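Local coordinates for ribosome-inactivating protein 3 (Zea mays, PDB 2PQI) that belongs to the ribosome-inactivating protein family of plants, a mixed alpha and beta fold found here as a single chain, at residues K2-F7 / A21-D26; G36-V41 / K223-A228. All coordinates share one frame; numbering follows the deposited sequence.

Contact 1 (K2-F7 / A21-D26); sequences KFTEIF and ASVRKD
K2 lays its side chain across the carboxylate of D26, the two crossing at about a right angle. CG of K2 meets CG of D26 at 3.6 Å, and the chain then bends at CG, at CD and again at CE, so that its far half curls round the acid and NZ comes to OD2. That salt bridge is long, 3.7 Å from K2 NZ to D26 OD2. The other oxygen, OD1 of D26, lies 3.7 Å from both K2 CG and T4 CA. These residues join the outermost strand of the mixed sheet, 2-8, to helix 16-28; V23 of the helix touches L53, and T4 touches T55, both in the neighbouring strand 52-58. The two backbones come nearest at T4 and V23, CA to CA 5.8 Å, where the side chains cross at a slant. One turn back along the helix from D26, S22 OG donates to E5 OE2 at 3.0 Å, arriving 51° above the carboxylate plane. The serine hydroxyl stands anti to its own nitrogen (chi1 -175°), which carries it to E5. E5 OE2 has a second, weak hydrogen bond from Y14 OH.

Contact 2 (G36-V41 / K223-A228); sequences GIFQPV and KDKNEA
NZ of K225 donates to the backbone carbonyl of G36, NZ to O 2.7 Å, a hydrogen bond tying the loop to the first turn of the helix. The ammonium comes in at 118° to the C=O and 54° above the carbonyl plane, so it meets the oxygen from over the peptide. On the way there the lysine passes the ring of F38 at its edge: CD of K225 lies near the ring plane, 3.5 Å from CE1 of F38, and the two side chains cross at about a right angle. The lysine reaches the carbonyl by bending at chi2 and chi3. Farther along the loop, Q39 NE2 lies 3.5 Å from A228 O and hydrogen-bonds V232 O, just past the helix.

The next shell is helix 196-208, whose W206 packs against both K225 and A228, while I37 rests on F204 and A207. Behind the lysine, OD1 of D224 accepts from E227 N at 3.2 Å, nearly along the C-O axis, and more weakly from N226 N. E227 OE1 is also modelled close to K223 N, at a doubtfully short 2.5 Å. D224 is thus the N-cap residue of helix 225-231, its side chain accepting from first-turn N-H groups where that helix opens close to the C-terminus of the chain.

Overall arrangement
Both contacts are partly buried, but contact 1 lies closer to the middle of the molecule, its centre about 13 Å from the chain centre against about 20 Å for contact 2. They share no segment, and their centres are about 23 Å apart, with no atoms touching. Contact 1 is local, pairing the edge strand of the sheet with the helix soon after it, whereas contact 2 brings a loop that follows the same helix to a short helix near the C-terminus, 182 residues on. The chemistry differs too: carboxylates meet a lysine and a hydroxyl through side chains in contact 1, while contact 2 rests on a lysine bound to a backbone carbonyl and an aromatic edge.

Contact 1 (K2-F7 / A21-D26)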
# COMPACT_ATOMS: atom_id res chain seq x y z
N LYS A 2 0.11 10.63 11.55
CA LYS A 2 -0.37 11.76 10.77
C LYS A 2 -1.67 11.35 10.08
O LYS A 2 -1.79 10.24 9.58
CB LYS A 2 0.67 12.16 9.72
CG LYS A 2 0.18 13.17 8.69
CD LYS A 2 0.17 14.60 9.23
CE LYS A 2 -0.96 15.41 8.60
NZ LYS A 2 -0.58 16.81 8.27
N PHE A 3 -2.65 12.24 10.09
CA PHE A 3 -3.91 11.98 9.42
C PHE A 3 -3.82 12.60 8.07
O PHE A 3 -3.89 13.80 7.96
CB PHE A 3 -5.08 12.63 10.15
CG PHE A 3 -5.86 11.69 10.97
CD1 PHE A 3 -5.38 11.26 12.21
CD2 PHE A 3 -7.03 11.14 10.47
CE1 PHE A 3 -6.07 10.31 12.94
CE2 PHE A 3 -7.73 10.19 11.20
CZ PHE A 3 -7.25 9.77 12.43
N THR A 4 -3.65 11.77 7.05
CA THR A 4 -3.54 12.24 5.67
C THR A 4 -4.82 13.00 5.35
O THR A 4 -5.82 12.85 6.05
CB THR A 4 -3.45 11.04 4.73
OG1 THR A 4 -3.08 11.47 3.42
CG2 THR A 4 -4.78 10.36 4.63
N GLU A 5 -4.83 13.82 4.31
CA GLU A 5 -6.07 14.49 4.00
C GLU A 5 -7.04 13.53 3.30
O GLU A 5 -6.62 12.54 2.68
CB GLU A 5 -5.87 15.76 3.18
CG GLU A 5 -4.63 15.85 2.33
CD GLU A 5 -4.65 17.10 1.47
OE1 GLU A 5 -4.91 18.18 2.03
OE2 GLU A 5 -4.40 17.00 0.25
N ILE A 6 -8.33 13.82 3.44
CA ILE A 6 -9.39 13.00 2.88
C ILE A 6 -9.30 12.82 1.38
O ILE A 6 -8.90 13.74 0.67
CB ILE A 6 -10.78 13.61 3.22
CG1 ILE A 6 -10.98 13.63 4.74
CG2 ILE A 6 -11.88 12.86 2.47
CD1 ILE A 6 -12.34 13.23 5.19
N PHE A 7 -9.67 11.63 0.92
CA PHE A 7 -9.69 11.34 -0.51
C PHE A 7 -11.14 11.10 -0.95
O PHE A 7 -11.73 10.08 -0.58
CB PHE A 7 -8.88 10.09 -0.85
CG PHE A 7 -8.74 9.84 -2.34
CD1 PHE A 7 -8.48 8.57 -2.83
CD2 PHE A 7 -8.86 10.89 -3.25
CE1 PHE A 7 -8.34 8.34 -4.20
CE2 PHE A 7 -8.72 10.67 -4.62
CZ PHE A 7 -8.46 9.38 -5.10
N ALA A 21 0.67 12.02 -4.05
CA ALA A 21 1.69 13.04 -3.78
C ALA A 21 1.48 13.66 -2.41
O ALA A 21 2.44 13.89 -1.68
CB ALA A 21 1.67 14.14 -4.87
N SER A 22 0.23 13.92 -2.06
CA SER A 22 -0.07 14.52 -0.77
C SER A 22 0.39 13.62 0.37
O SER A 22 1.13 14.06 1.25
CB SER A 22 -1.57 14.77 -0.61
OG SER A 22 -1.83 15.45 0.60
N VAL A 23 -0.05 12.36 0.33
CA VAL A 23 0.28 11.37 1.35
C VAL A 23 1.77 11.06 1.43
O VAL A 23 2.27 10.70 2.49
CB VAL A 23 -0.53 10.08 1.16
CG1 VAL A 23 -0.16 9.05 2.22
CG2 VAL A 23 -2.02 10.42 1.23
N ARG A 24 2.48 11.20 0.31
CA ARG A 24 3.92 10.98 0.31
C ARG A 24 4.62 12.12 1.04
O ARG A 24 5.63 11.93 1.72
CB ARG A 24 4.46 10.92 -1.11
CG ARG A 24 4.28 9.59 -1.78
CD ARG A 24 4.94 9.60 -3.13
NE ARG A 24 4.78 8.32 -3.80
CZ ARG A 24 4.98 8.12 -5.09
NH1 ARG A 24 5.35 9.13 -5.87
NH2 ARG A 24 4.80 6.92 -5.62
N LYS A 25 4.09 13.32 0.87
CA LYS A 25 4.65 14.49 1.52
C LYS A 25 4.61 14.30 3.03
O LYS A 25 5.54 14.68 3.74
CB LYS A 25 3.88 15.74 1.13
CG LYS A 25 4.63 16.65 0.21
CD LYS A 25 3.86 16.87 -1.06
CE LYS A 25 3.47 18.32 -1.22
NZ LYS A 25 2.48 18.45 -2.33
N ASP A 26 3.52 13.71 3.50
CA ASP A 26 3.32 13.47 4.93
C ASP A 26 4.30 12.44 5.46
O ASP A 26 4.87 12.61 6.55
CB ASP A 26 1.89 13.00 5.18
CG ASP A 26 0.92 14.15 5.26
OD1 ASP A 26 -0.29 13.89 5.11
OD2 ASP A 26 1.34 15.31 5.47

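Contact 2 (G36-V41 / K223-A228)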
# COMPACT_ATOMS: atom_id res chain seq x y z
N GLY A 36 23.90 8.21 -0.72
CA GLY A 36 23.90 7.17 -1.74
C GLY A 36 22.54 6.58 -2.10
O GLY A 36 22.45 5.66 -2.90
N ILE A 37 21.47 7.11 -1.51
CA ILE A 37 20.14 6.61 -1.80
C ILE A 37 19.26 7.73 -2.37
O ILE A 37 19.09 8.77 -1.72
CB ILE A 37 19.49 6.02 -0.51
CG1 ILE A 37 20.31 4.82 -0.03
CG2 ILE A 37 18.03 5.62 -0.76
CD1 ILE A 37 19.69 4.04 1.11
N PHE A 38 18.73 7.54 -3.57
CA PHE A 38 17.87 8.56 -4.18
C PHE A 38 16.61 8.80 -3.38
O PHE A 38 16.30 9.93 -3.01
CB PHE A 38 17.44 8.16 -5.60
CG PHE A 38 18.45 8.49 -6.65
CD1 PHE A 38 19.39 7.54 -7.06
CD2 PHE A 38 18.49 9.76 -7.22
CE1 PHE A 38 20.36 7.85 -8.02
CE2 PHE A 38 19.46 10.08 -8.18
CZ PHE A 38 20.39 9.12 -8.58
N GLN A 39 15.89 7.72 -3.10
CA GLN A 39 14.64 7.79 -2.37
C GLN A 39 14.75 8.03 -0.87
O GLN A 39 15.72 7.66 -0.23
CB GLN A 39 13.84 6.51 -2.59
CG GLN A 39 13.79 6.05 -4.03
CD GLN A 39 14.89 5.09 -4.34
OE1 GLN A 39 16.02 5.27 -3.88
NE2 GLN A 39 14.59 4.07 -5.13
N PRO A 40 13.73 8.67 -0.31
CA PRO A 40 13.70 8.94 1.13
C PRO A 40 13.41 7.67 1.94
O PRO A 40 12.42 7.00 1.69
CB PRO A 40 12.53 9.93 1.28
CG PRO A 40 12.48 10.63 -0.03
CD PRO A 40 12.87 9.60 -1.06
N VAL A 41 14.28 7.36 2.90
CA VAL A 41 14.21 6.09 3.60
C VAL A 41 13.18 6.17 4.73
O VAL A 41 13.15 7.12 5.50
CB VAL A 41 15.60 5.72 4.14
CG1 VAL A 41 15.51 4.54 5.09
CG2 VAL A 41 16.50 5.40 2.97
N LYS A 223 18.03 -2.84 -14.17
CA LYS A 223 19.46 -2.86 -14.45
C LYS A 223 20.41 -2.36 -13.38
O LYS A 223 21.38 -3.05 -13.03
CB LYS A 223 19.75 -2.11 -15.75
CG LYS A 223 19.82 -3.00 -16.99
CD LYS A 223 18.45 -3.34 -17.59
CE LYS A 223 17.61 -4.27 -16.71
NZ LYS A 223 18.27 -5.58 -16.49
N ASP A 224 20.14 -1.18 -12.85
CA ASP A 224 21.02 -0.61 -11.84
C ASP A 224 20.29 0.31 -10.88
O ASP A 224 19.06 0.34 -10.85
CB ASP A 224 22.15 0.15 -12.52
CG ASP A 224 21.65 0.98 -13.68
OD1 ASP A 224 20.72 1.79 -13.48
OD2 ASP A 224 22.18 0.81 -14.80
N LYS A 225 21.05 1.09 -10.11
CA LYS A 225 20.46 1.99 -9.13
C LYS A 225 19.67 3.13 -9.76
O LYS A 225 18.72 3.63 -9.16
CB LYS A 225 21.54 2.52 -8.18
CG LYS A 225 22.05 3.91 -8.45
CD LYS A 225 21.89 4.82 -7.21
CE LYS A 225 23.19 4.99 -6.44
NZ LYS A 225 23.10 6.16 -5.51
N ASN A 226 20.03 3.53 -10.97
CA ASN A 226 19.31 4.60 -11.63
C ASN A 226 17.90 4.11 -12.00
O ASN A 226 16.91 4.84 -11.89
CB ASN A 226 20.07 5.03 -12.90
CG ASN A 226 19.56 6.34 -13.46
OD1 ASN A 226 19.95 7.41 -13.01
ND2 ASN A 226 18.67 6.26 -14.44
N GLU A 227 17.83 2.85 -12.44
CA GLU A 227 16.56 2.25 -12.84
C GLU A 227 15.67 1.98 -11.64
O GLU A 227 14.45 2.16 -11.69
CB GLU A 227 16.81 0.94 -13.62
CG GLU A 227 15.56 0.35 -14.27
CD GLU A 227 15.87 -0.58 -15.43
OE1 GLU A 227 17.03 -1.00 -15.61
OE2 GLU A 227 14.92 -0.92 -16.17
N ALA A 228 16.28 1.55 -10.54
CA ALA A 228 15.54 1.27 -9.32
C ALA A 228 15.01 2.58 -8.75
O ALA A 228 13.91 2.64 -8.21
CB ALA A 228 16.44 0.59 -8.29